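Local coordinates for biotin binding protein A (PDB 2C1Q) that binds biotin at the end of an avidin-type beta-barrel and assembles into a tetramer of four such subunits, at residues S17-S22 with G32-A37; V47-G52 with T69-F74; A98-E103 with K113-G118. All coordinates share one frame; numbering follows the deposited sequence.

Contact 1 (S17-S22 with G32-A37). With BTN (biotin), chain B.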
loop_
_atom_site.group_PDB
_atom_site.type_symbol
_atom_site.label_atom_id
_atom_site.label_comp_id
_atom_site.label_asym_id
_atom_site.label_seq_id
_atom_site.Cartn_x
_atom_site.Cartn_y
_atom_site.Cartn_z
ATOM N N SER A 17 14.245 -8.707 -12.334
ATOM C CA SER A 17 14.948 -9.094 -11.111
ATOM C C SER A 17 15.070 -10.597 -11.017
ATOM O O SER A 17 14.164 -11.325 -11.453
ATOM C CB SER A 17 14.212 -8.564 -9.873
ATOM O OG SER A 17 14.303 -7.152 -9.810
ATOM N N ASN A 18 16.156 -11.069 -10.407
ATOM C CA ASN A 18 16.312 -12.493 -10.114
ATOM C C ASN A 18 16.280 -12.759 -8.626
ATOM O O ASN A 18 16.808 -11.980 -7.810
ATOM C CB ASN A 18 17.622 -13.042 -10.706
ATOM C CG ASN A 18 17.655 -12.937 -12.207
ATOM O OD1 ASN A 18 16.997 -13.706 -12.909
ATOM N ND2 ASN A 18 18.380 -11.944 -12.710
ATOM N N MET A 19 15.700 -13.888 -8.280
ATOM C CA MET A 19 15.548 -14.262 -6.896
ATOM C C MET A 19 15.821 -15.758 -6.764
ATOM O O MET A 19 15.320 -16.543 -7.566
ATOM C CB MET A 19 14.103 -13.927 -6.451
ATOM C CG MET A 19 13.687 -14.716 -5.278
ATOM S SD MET A 19 12.190 -14.177 -4.450
ATOM C CE MET A 19 10.912 -14.964 -5.420
ATOM N N THR A 20 16.615 -16.140 -5.759
ATOM C CA THR A 20 16.803 -17.550 -5.412
ATOM C C THR A 20 16.198 -17.812 -4.030
ATOM O O THR A 20 16.434 -17.060 -3.094
ATOM C CB THR A 20 18.302 -17.962 -5.363
ATOM O OG1 THR A 20 18.910 -17.731 -6.641
ATOM C CG2 THR A 20 18.430 -19.447 -5.013
ATOM N N ILE A 21 15.423 -18.876 -3.920
ATOM C CA ILE A 21 14.951 -19.326 -2.630
ATOM C C ILE A 21 15.545 -20.696 -2.421
ATOM O O ILE A 21 15.372 -21.598 -3.253
ATOM C CB ILE A 21 13.379 -19.309 -2.524
ATOM C CG1 ILE A 21 12.877 -17.854 -2.540
ATOM C CG2 ILE A 21 12.897 -20.024 -1.245
ATOM C CD1 ILE A 21 11.396 -17.690 -2.737
ATOM N N SER A 22 16.304 -20.836 -1.346
ATOM C CA SER A 22 16.927 -22.117 -1.027
ATOM C C SER A 22 15.855 -23.018 -0.418
ATOM O O SER A 22 14.729 -22.546 -0.158
ATOM C CB SER A 22 18.114 -21.904 -0.082
ATOM O OG SER A 22 19.093 -21.046 -0.698
ATOM N N GLY A 32 17.633 -17.150 1.053
ATOM C CA GLY A 32 17.953 -17.101 -0.356
ATOM C C GLY A 32 18.570 -15.772 -0.658
ATOM O O GLY A 32 19.102 -15.108 0.222
ATOM N N SER A 33 18.494 -15.380 -1.918
ATOM C CA SER A 33 19.064 -14.118 -2.289
ATOM C C SER A 33 18.280 -13.522 -3.425
ATOM O O SER A 33 17.563 -14.213 -4.164
ATOM C CB SER A 33 20.550 -14.280 -2.665
ATOM O OG SER A 33 20.654 -15.119 -3.791
ATOM N N TYR A 34 18.463 -12.232 -3.565
ATOM C CA TYR A 34 17.696 -11.442 -4.483
ATOM C C TYR A 34 18.654 -10.563 -5.249
ATOM O O TYR A 34 19.439 -9.818 -4.651
ATOM C CB TYR A 34 16.733 -10.536 -3.698
ATOM C CG TYR A 34 15.523 -10.110 -4.475
ATOM C CD1 TYR A 34 14.326 -10.836 -4.387
ATOM C CD2 TYR A 34 15.553 -8.984 -5.295
ATOM C CE1 TYR A 34 13.189 -10.436 -5.118
ATOM C CE2 TYR A 34 14.424 -8.584 -6.019
ATOM C CZ TYR A 34 13.270 -9.316 -5.935
ATOM O OH TYR A 34 12.182 -8.916 -6.648
ATOM N N GLN A 35 18.542 -10.607 -6.566
ATOM C CA GLN A 35 19.285 -9.681 -7.441
ATOM C C GLN A 35 18.316 -8.730 -8.166
ATOM O O GLN A 35 17.697 -9.105 -9.158
ATOM C CB GLN A 35 20.062 -10.486 -8.467
ATOM C CG GLN A 35 20.877 -9.630 -9.440
ATOM C CD GLN A 35 22.096 -9.062 -8.776
ATOM O OE1 GLN A 35 22.740 -9.733 -7.966
ATOM N NE2 GLN A 35 22.421 -7.822 -9.095
ATOM N N THR A 36 18.153 -7.519 -7.664
ATOM C CA THR A 36 17.186 -6.608 -8.258
ATOM C C THR A 36 17.790 -6.020 -9.509
ATOM O O THR A 36 18.975 -5.733 -9.538
ATOM C CB THR A 36 16.732 -5.488 -7.307
ATOM O OG1 THR A 36 15.865 -4.598 -8.009
ATOM C CG2 THR A 36 17.904 -4.684 -6.796
ATOM N N ALA A 37 16.958 -5.798 -10.512
ATOM C CA ALA A 37 17.397 -5.154 -11.740
ATOM C C ALA A 37 17.340 -3.655 -11.596
ATOM O O ALA A 37 17.931 -2.949 -12.396
ATOM C CB ALA A 37 16.541 -5.601 -12.926
HETATM C C11 BTN B . 16.566 0.241 -2.965
HETATM O O11 BTN B . 16.627 0.959 -1.926
HETATM O O12 BTN B . 16.363 0.808 -4.056
HETATM C C10 BTN B . 16.787 -1.272 -2.920
HETATM C C9 BTN B . 16.441 -1.958 -4.245
HETATM C C8 BTN B . 14.942 -2.285 -4.181
HETATM C C7 BTN B . 14.384 -2.873 -5.466
HETATM C C2 BTN B . 12.856 -2.969 -5.396
HETATM S S1 BTN B . 12.281 -4.069 -4.229
HETATM C C6 BTN B . 10.685 -4.066 -5.048
HETATM C C5 BTN B . 10.868 -3.892 -6.527
HETATM N N1 BTN B . 10.889 -5.226 -7.077
HETATM C C3 BTN B . 12.111 -5.524 -7.483
HETATM O O3 BTN B . 12.409 -6.752 -8.052
HETATM N N2 BTN B . 12.984 -4.527 -7.275
HETATM C C4 BTN B . 12.289 -3.377 -6.751
HETATM O O HOH W 1 19.953 -14.579 -6.908
#
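Ser17 and Tyr34 meet at the ureido oxygen of biotin, at the tightly packed end of the contact. Ser17 OG donates to biotin O3 over 2.6 Å, and Tyr34 OH does the same from 2.6 Å, with O3 lying at the edge of the tyrosine ring, in its plane. Ser17 OG also accepts Ala37 N (3.1 Å), which, with the bond to O3, should hold the hydroxyl in one orientation. Beside them Thr36 OG1 takes the hydrogen of biotin N2 along a nearly straight line (174°) and is further bonded to Val38. The tyrosine ring is wedged into the barrel interior: CG stands anti to the backbone N (chi1 -156°), Asn18 O sits over one face toward the rim, and Met19 comes in obliquely, CB 3.7 Å from Tyr34 CD1, with its sulfur at the ring edge in a Met-aromatic contact. A phenylalanine here would probably leave biotin O3 short of one of its donors. The other face of the hairpin is looser. Asn18, Thr20, Ser33 and Gln35 are partly exposed there, and a water lies 3.2 Å from Ser33 OG, with a weak bond to Thr20 OG1. Antiparallel pairing of 18-21 with 32-35, closed by polar side chains round a ureido oxygen, is characteristic of the biotin site of the avidin fold.

Contact 2 (V47-G52 with T69-F74). With BTN (biotin), chain B.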
loop_
_atom_site.group_PDB
_atom_site.type_symbol
_atom_site.label_atom_id
_atom_site.label_comp_id
_atom_site.label_asym_id
_atom_site.label_seq_id
_atom_site.Cartn_x
_atom_site.Cartn_y
_atom_site.Cartn_z
ATOM N N VAL A 47 23.876 -8.391 -5.062
ATOM C CA VAL A 47 23.075 -9.516 -4.548
ATOM C C VAL A 47 22.919 -9.387 -3.019
ATOM O O VAL A 47 23.859 -8.989 -2.304
ATOM C CB VAL A 47 23.673 -10.919 -4.911
ATOM C CG1 VAL A 47 25.133 -11.085 -4.386
ATOM C CG2 VAL A 47 22.776 -12.036 -4.402
ATOM N N SER A 48 21.715 -9.694 -2.547
ATOM C CA SER A 48 21.311 -9.421 -1.180
ATOM C C SER A 48 20.614 -10.608 -0.565
ATOM O O SER A 48 19.820 -11.259 -1.239
ATOM C CB SER A 48 20.388 -8.210 -1.165
ATOM O OG SER A 48 21.135 -7.037 -1.405
ATOM N N PRO A 49 20.905 -10.901 0.723
ATOM C CA PRO A 49 20.267 -12.037 1.365
ATOM C C PRO A 49 18.775 -11.782 1.575
ATOM O O PRO A 49 18.382 -10.640 1.753
ATOM C CB PRO A 49 20.992 -12.124 2.720
ATOM C CG PRO A 49 21.499 -10.781 2.963
ATOM C CD PRO A 49 21.797 -10.169 1.647
ATOM N N LEU A 50 17.951 -12.826 1.526
ATOM C CA LEU A 50 16.584 -12.730 2.012
ATOM C C LEU A 50 16.287 -13.823 3.053
ATOM O O LEU A 50 16.918 -14.889 3.071
ATOM C CB LEU A 50 15.559 -12.790 0.851
ATOM C CG LEU A 50 15.407 -14.125 0.094
ATOM C CD1 LEU A 50 14.440 -15.085 0.749
ATOM C CD2 LEU A 50 15.008 -13.879 -1.340
ATOM N N LYS A 51 15.292 -13.536 3.892
ATOM C CA LYS A 51 14.834 -14.397 4.970
ATOM C C LYS A 51 13.308 -14.356 4.989
ATOM O O LYS A 51 12.712 -13.280 5.129
ATOM C CB LYS A 51 15.340 -13.833 6.302
ATOM C CG LYS A 51 15.092 -14.707 7.494
ATOM C CD LYS A 51 15.764 -16.063 7.290
ATOM C CE LYS A 51 16.470 -16.527 8.547
ATOM N NZ LYS A 51 16.537 -18.028 8.597
ATOM N N GLY A 52 12.676 -15.512 4.878
ATOM C CA GLY A 52 11.230 -15.566 4.867
ATOM C C GLY A 52 10.664 -16.801 5.487
ATOM O O GLY A 52 11.403 -17.662 5.961
ATOM N N THR A 69 11.824 -10.913 3.753
ATOM C CA THR A 69 12.485 -9.645 3.940
ATOM C C THR A 69 13.786 -9.720 3.143
ATOM O O THR A 69 14.496 -10.717 3.202
ATOM C CB THR A 69 12.817 -9.451 5.439
ATOM O OG1 THR A 69 11.611 -9.553 6.218
ATOM C CG2 THR A 69 13.455 -8.113 5.693
ATOM N N VAL A 70 14.070 -8.696 2.352
ATOM C CA VAL A 70 15.346 -8.600 1.670
ATOM C C VAL A 70 16.172 -7.535 2.405
ATOM O O VAL A 70 15.731 -6.398 2.592
ATOM C CB VAL A 70 15.212 -8.177 0.184
ATOM C CG1 VAL A 70 16.594 -8.134 -0.447
ATOM C CG2 VAL A 70 14.281 -9.147 -0.591
ATOM N N GLN A 71 17.358 -7.935 2.834
ATOM C CA GLN A 71 18.306 -7.040 3.468
ATOM C C GLN A 71 19.243 -6.507 2.416
ATOM O O GLN A 71 20.255 -7.142 2.138
ATOM C CB GLN A 71 19.101 -7.872 4.451
ATOM C CG GLN A 71 19.907 -7.126 5.452
ATOM C CD GLN A 71 20.781 -8.092 6.243
ATOM O OE1 GLN A 71 21.654 -8.751 5.668
ATOM N NE2 GLN A 71 20.556 -8.180 7.564
ATOM N N TRP A 72 18.928 -5.360 1.820
ATOM C CA TRP A 72 19.738 -4.872 0.692
ATOM C C TRP A 72 21.179 -4.605 1.091
ATOM O O TRP A 72 21.432 -3.916 2.076
ATOM C CB TRP A 72 19.116 -3.625 0.049
ATOM C CG TRP A 72 17.718 -3.885 -0.427
ATOM C CD1 TRP A 72 16.565 -3.411 0.133
ATOM C CD2 TRP A 72 17.321 -4.732 -1.511
ATOM N NE1 TRP A 72 15.475 -3.892 -0.541
ATOM C CE2 TRP A 72 15.907 -4.694 -1.568
ATOM C CE3 TRP A 72 18.023 -5.477 -2.484
ATOM C CZ2 TRP A 72 15.180 -5.400 -2.515
ATOM C CZ3 TRP A 72 17.301 -6.173 -3.433
ATOM C CH2 TRP A 72 15.876 -6.119 -3.449
ATOM N N GLN A 73 22.132 -5.123 0.306
ATOM C CA GLN A 73 23.538 -4.976 0.695
ATOM C C GLN A 73 24.198 -3.664 0.277
ATOM O O GLN A 73 25.328 -3.369 0.684
ATOM C CB GLN A 73 24.363 -6.195 0.266
ATOM C CG GLN A 73 24.031 -7.418 1.081
ATOM C CD GLN A 73 24.241 -7.226 2.572
ATOM O OE1 GLN A 73 25.349 -6.909 3.017
ATOM N NE2 GLN A 73 23.178 -7.433 3.360
ATOM N N PHE A 74 23.469 -2.851 -0.487
ATOM C CA PHE A 74 24.037 -1.642 -1.075
ATOM C C PHE A 74 23.174 -0.414 -0.775
ATOM O O PHE A 74 23.389 0.656 -1.329
ATOM C CB PHE A 74 24.107 -1.838 -2.577
ATOM C CG PHE A 74 22.754 -2.112 -3.209
ATOM C CD1 PHE A 74 21.957 -1.059 -3.680
ATOM C CD2 PHE A 74 22.265 -3.418 -3.308
ATOM C CE1 PHE A 74 20.687 -1.314 -4.256
ATOM C CE2 PHE A 74 21.020 -3.670 -3.885
ATOM C CZ PHE A 74 20.235 -2.608 -4.354
HETATM C C11 BTN B . 16.566 0.241 -2.965
HETATM O O11 BTN B . 16.627 0.959 -1.926
HETATM O O12 BTN B . 16.363 0.808 -4.056
HETATM C C10 BTN B . 16.787 -1.272 -2.920
HETATM C C9 BTN B . 16.441 -1.958 -4.245
HETATM C C8 BTN B . 14.942 -2.285 -4.181
HETATM C C7 BTN B . 14.384 -2.873 -5.466
HETATM C C2 BTN B . 12.856 -2.969 -5.396
HETATM S S1 BTN B . 12.281 -4.069 -4.229
HETATM C C6 BTN B . 10.685 -4.066 -5.048
HETATM C C5 BTN B . 10.868 -3.892 -6.527
HETATM N N1 BTN B . 10.889 -5.226 -7.077
HETATM C C3 BTN B . 12.111 -5.524 -7.483
HETATM O O3 BTN B . 12.409 -6.752 -8.052
HETATM N N2 BTN B . 12.984 -4.527 -7.275
HETATM C C4 BTN B . 12.289 -3.377 -6.751
HETATM O O HOH W 2 10.998 -12.122 6.796
#
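Ser48 turns its hydroxyl toward the backbone of 72-73. With OG beside its own backbone N (chi1 -73°), Ser48 OG accepts Gln73 N at 2.8 Å; the same hydroxyl is bonded to Leu46 O, so it ties two loop segments together. It also lies 3.6 Å from Trp72 CE3, oblique to the indole. The two faces of that indole are used differently: Val70 CG1 backs one toward its rim, while the valeryl chain of biotin runs over the opposite one, its C8 3.5 Å from Trp72 CZ2. Trp72 NE1 is held by Thr79, which should keep the ring from turning. Phe74 adds a second aromatic wall, its CZ 3.9 Å from biotin C9. On the outer side the Pro49 ring crosses Gln73 at about a right angle, Pro49 CD being 3.5 Å from Gln73 NE2, and slants across Gln71, whose NE2 reaches Gln54 and Ala27 of a second subunit. Farther along, Leu50 and Val70 face inward as a non-hydrogen-bonded pair, and the Lys51-Thr69 pair is joined by two backbone bonds. A water bridges Lys51 O and Thr69 OG1, 2.7 Å from each. An antiparallel hairpin whose outgoing strand runs into a tryptophan and a phenylalanine lining the ligand's aliphatic tail is the hydrophobic side of an avidin-type biotin pocket.

Contact 3 (A98-E103 with K113-G118). With BTN (biotin), chain B.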
loop_
_atom_site.group_PDB
_atom_site.type_symbol
_atom_site.label_atom_id
_atom_site.label_comp_id
_atom_site.label_asym_id
_atom_site.label_seq_id
_atom_site.Cartn_x
_atom_site.Cartn_y
_atom_site.Cartn_z
ATOM N N ALA A 98 3.163 -8.694 -3.464
ATOM C CA ALA A 98 3.003 -7.283 -3.190
ATOM C C ALA A 98 4.146 -7.013 -2.247
ATOM O O ALA A 98 4.616 -7.928 -1.548
ATOM C CB ALA A 98 1.634 -6.988 -2.515
ATOM N N TRP A 99 4.637 -5.776 -2.264
ATOM C CA TRP A 99 5.842 -5.438 -1.528
ATOM C C TRP A 99 5.808 -4.026 -0.984
ATOM O O TRP A 99 5.058 -3.182 -1.457
ATOM C CB TRP A 99 7.094 -5.642 -2.408
ATOM C CG TRP A 99 7.124 -4.864 -3.717
ATOM C CD1 TRP A 99 6.916 -5.383 -4.978
ATOM C CD2 TRP A 99 7.439 -3.451 -3.912
ATOM N NE1 TRP A 99 7.059 -4.376 -5.928
ATOM C CE2 TRP A 99 7.374 -3.194 -5.302
ATOM C CE3 TRP A 99 7.758 -2.384 -3.040
ATOM C CZ2 TRP A 99 7.598 -1.923 -5.839
ATOM C CZ3 TRP A 99 8.014 -1.136 -3.578
ATOM C CH2 TRP A 99 7.921 -0.905 -4.961
ATOM N N LEU A 100 6.620 -3.800 0.042
ATOM C CA LEU A 100 6.833 -2.468 0.607
ATOM C C LEU A 100 8.324 -2.249 0.690
ATOM O O LEU A 100 9.044 -3.087 1.219
ATOM C CB LEU A 100 6.259 -2.348 2.018
ATOM C CG LEU A 100 4.745 -2.522 2.217
ATOM C CD1 LEU A 100 4.423 -2.647 3.714
ATOM C CD2 LEU A 100 3.936 -1.408 1.586
ATOM N N LEU A 101 8.781 -1.127 0.168
ATOM C CA LEU A 101 10.194 -0.782 0.238
ATOM C C LEU A 101 10.303 0.355 1.223
ATOM O O LEU A 101 9.703 1.402 1.022
ATOM C CB LEU A 101 10.700 -0.353 -1.130
ATOM C CG LEU A 101 12.033 0.427 -1.241
ATOM C CD1 LEU A 101 13.190 -0.299 -0.592
ATOM C CD2 LEU A 101 12.362 0.641 -2.740
ATOM N N ARG A 102 11.099 0.159 2.268
ATOM C CA ARG A 102 11.215 1.133 3.359
ATOM C C ARG A 102 12.591 1.758 3.324
ATOM O O ARG A 102 13.579 1.062 3.540
ATOM C CB ARG A 102 11.058 0.440 4.705
ATOM C CG ARG A 102 11.209 1.366 5.951
ATOM C CD ARG A 102 9.887 1.876 6.190
ATOM N NE ARG A 102 9.690 2.742 7.339
ATOM C CZ ARG A 102 8.505 2.802 7.929
ATOM N NH1 ARG A 102 7.522 1.995 7.492
ATOM N NH2 ARG A 102 8.299 3.613 8.935
ATOM N N GLU A 103 12.657 3.056 3.036
ATOM C CA GLU A 103 13.916 3.778 3.127
ATOM C C GLU A 103 14.196 4.254 4.550
ATOM O O GLU A 103 13.291 4.612 5.298
ATOM C CB GLU A 103 14.009 4.913 2.077
ATOM C CG GLU A 103 13.740 4.382 0.628
ATOM C CD GLU A 103 14.837 4.684 -0.393
ATOM O OE1 GLU A 103 14.950 5.873 -0.789
ATOM O OE2 GLU A 103 15.564 3.742 -0.836
ATOM N N LYS A 113 6.955 9.586 4.439
ATOM C CA LYS A 113 7.395 9.380 3.049
ATOM C C LYS A 113 8.318 8.165 2.827
ATOM O O LYS A 113 8.888 7.984 1.739
ATOM C CB LYS A 113 8.089 10.655 2.535
ATOM C CG LYS A 113 9.281 11.119 3.350
ATOM C CD LYS A 113 10.059 12.225 2.612
ATOM C CE LYS A 113 11.551 12.088 2.888
ATOM N NZ LYS A 113 12.258 13.404 2.754
ATOM N N ALA A 114 8.464 7.335 3.846
ATOM C CA ALA A 114 9.489 6.303 3.860
ATOM C C ALA A 114 9.120 4.985 3.146
ATOM O O ALA A 114 9.986 4.114 2.983
ATOM C CB ALA A 114 9.926 6.026 5.327
ATOM N N THR A 115 7.872 4.827 2.711
ATOM C CA THR A 115 7.408 3.499 2.271
ATOM C C THR A 115 6.815 3.584 0.895
ATOM O O THR A 115 5.832 4.254 0.698
ATOM C CB THR A 115 6.329 2.939 3.237
ATOM O OG1 THR A 115 6.850 2.951 4.556
ATOM C CG2 THR A 115 5.957 1.524 2.907
ATOM N N ARG A 116 7.427 2.888 -0.047
ATOM C CA ARG A 116 6.888 2.700 -1.371
ATOM C C ARG A 116 6.246 1.319 -1.403
ATOM O O ARG A 116 6.687 0.422 -0.681
ATOM C CB ARG A 116 8.032 2.759 -2.397
ATOM C CG ARG A 116 8.512 4.153 -2.714
ATOM C CD ARG A 116 9.762 4.082 -3.581
ATOM N NE ARG A 116 10.705 5.113 -3.156
ATOM C CZ ARG A 116 11.240 6.031 -3.946
ATOM N NH1 ARG A 116 10.968 6.058 -5.230
ATOM N NH2 ARG A 116 12.058 6.930 -3.441
ATOM N N VAL A 117 5.210 1.165 -2.230
ATOM C CA VAL A 117 4.443 -0.058 -2.380
ATOM C C VAL A 117 4.359 -0.423 -3.873
ATOM O O VAL A 117 4.419 0.436 -4.738
ATOM C CB VAL A 117 2.999 0.134 -1.841
ATOM C CG1 VAL A 117 2.215 1.148 -2.683
ATOM C CG2 VAL A 117 2.230 -1.180 -1.797
ATOM N N GLY A 118 4.209 -1.705 -4.183
ATOM C CA GLY A 118 3.984 -2.099 -5.559
ATOM C C GLY A 118 3.756 -3.584 -5.600
ATOM O O GLY A 118 3.660 -4.218 -4.549
HETATM C C11 BTN B . 16.566 0.241 -2.965
HETATM O O11 BTN B . 16.627 0.959 -1.926
HETATM O O12 BTN B . 16.363 0.808 -4.056
HETATM C C10 BTN B . 16.787 -1.272 -2.920
HETATM C C9 BTN B . 16.441 -1.958 -4.245
HETATM C C8 BTN B . 14.942 -2.285 -4.181
HETATM C C7 BTN B . 14.384 -2.873 -5.466
HETATM C C2 BTN B . 12.856 -2.969 -5.396
HETATM S S1 BTN B . 12.281 -4.069 -4.229
HETATM C C6 BTN B . 10.685 -4.066 -5.048
HETATM C C5 BTN B . 10.868 -3.892 -6.527
HETATM N N1 BTN B . 10.889 -5.226 -7.077
HETATM C C3 BTN B . 12.111 -5.524 -7.483
HETATM O O3 BTN B . 12.409 -6.752 -8.052
HETATM N N2 BTN B . 12.984 -4.527 -7.275
HETATM C C4 BTN B . 12.289 -3.377 -6.751
#
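Trp99 presents its indole flat between biotin and the backbone of the partner strand. Over the centre of one face lies biotin C6, 3.4 Å from Trp99 CE2; the thiophane ring thus meets the indole through its C6 end, not lying flat on it. The opposite face is covered by the peptide between Val117 and Gly118, with Gly118 N above the centre and Gly118 CA making a CH-pi contact 3.9 Å from the centroid of the six-membered ring. Leu101 N lies at the edge, in the ring plane. The torsion that swings CG between the backbone N and the carbonyl carbon (chi1 57°) folds the indole back over the neighbouring strand, and the absence of a side chain at Gly118 lets it lie so close: a CB there would collide with Trp99 CZ2.

Beyond the tryptophan the strands pair regularly. Leu101 N reaches Arg116 O over 2.7 Å, and just past the strand ends Glu103 N is bonded to Ala114 O. On the face away from biotin, Leu100 slants across its neighbours, its CD2 3.8 Å from Val117 CG2 and equally near Thr115 CG2. Leu101 turns the other way, its CD1 3.9 Å from biotin O11. At the mouth Glu103 OE1 and Arg116 NH2 are 4.1 Å apart, too far for a salt bridge but near enough that their charges probably influence each other; Arg116 NH1 is bonded to Lys113 O of a third subunit.

The pair forms one wall of the barrel, strand 93-102 lying between strands 78-87 and 115-124. Trp112 of the third subunit packs on Trp99 and Leu101, and Val117 meets its counterpart in the fourth subunit, placing this wall at the heart of the tetramer.

In the fold
Along the chain the three contacts follow one another in series, and all lie in the same eight-stranded antiparallel barrel. Contacts 1 and 2 are neighbours, their centres about 9 Å apart, because strands 29-35 and 48-54 are adjacent in the sheet; Tyr34 N to Ser48 O (2.9 Å) is a probable backbone hydrogen bond between them. Contact 3 lies farther round, its centre about 18 Å from that of contact 1 and about 15 Å from that of contact 2, which it touches through Leu101 and Trp72. All three reach the same biotin, so the site is assembled from strands well separated in sequence. Contacts 2 and 3 also meet a second subunit, placing parts of the pocket wall beside subunit interfaces.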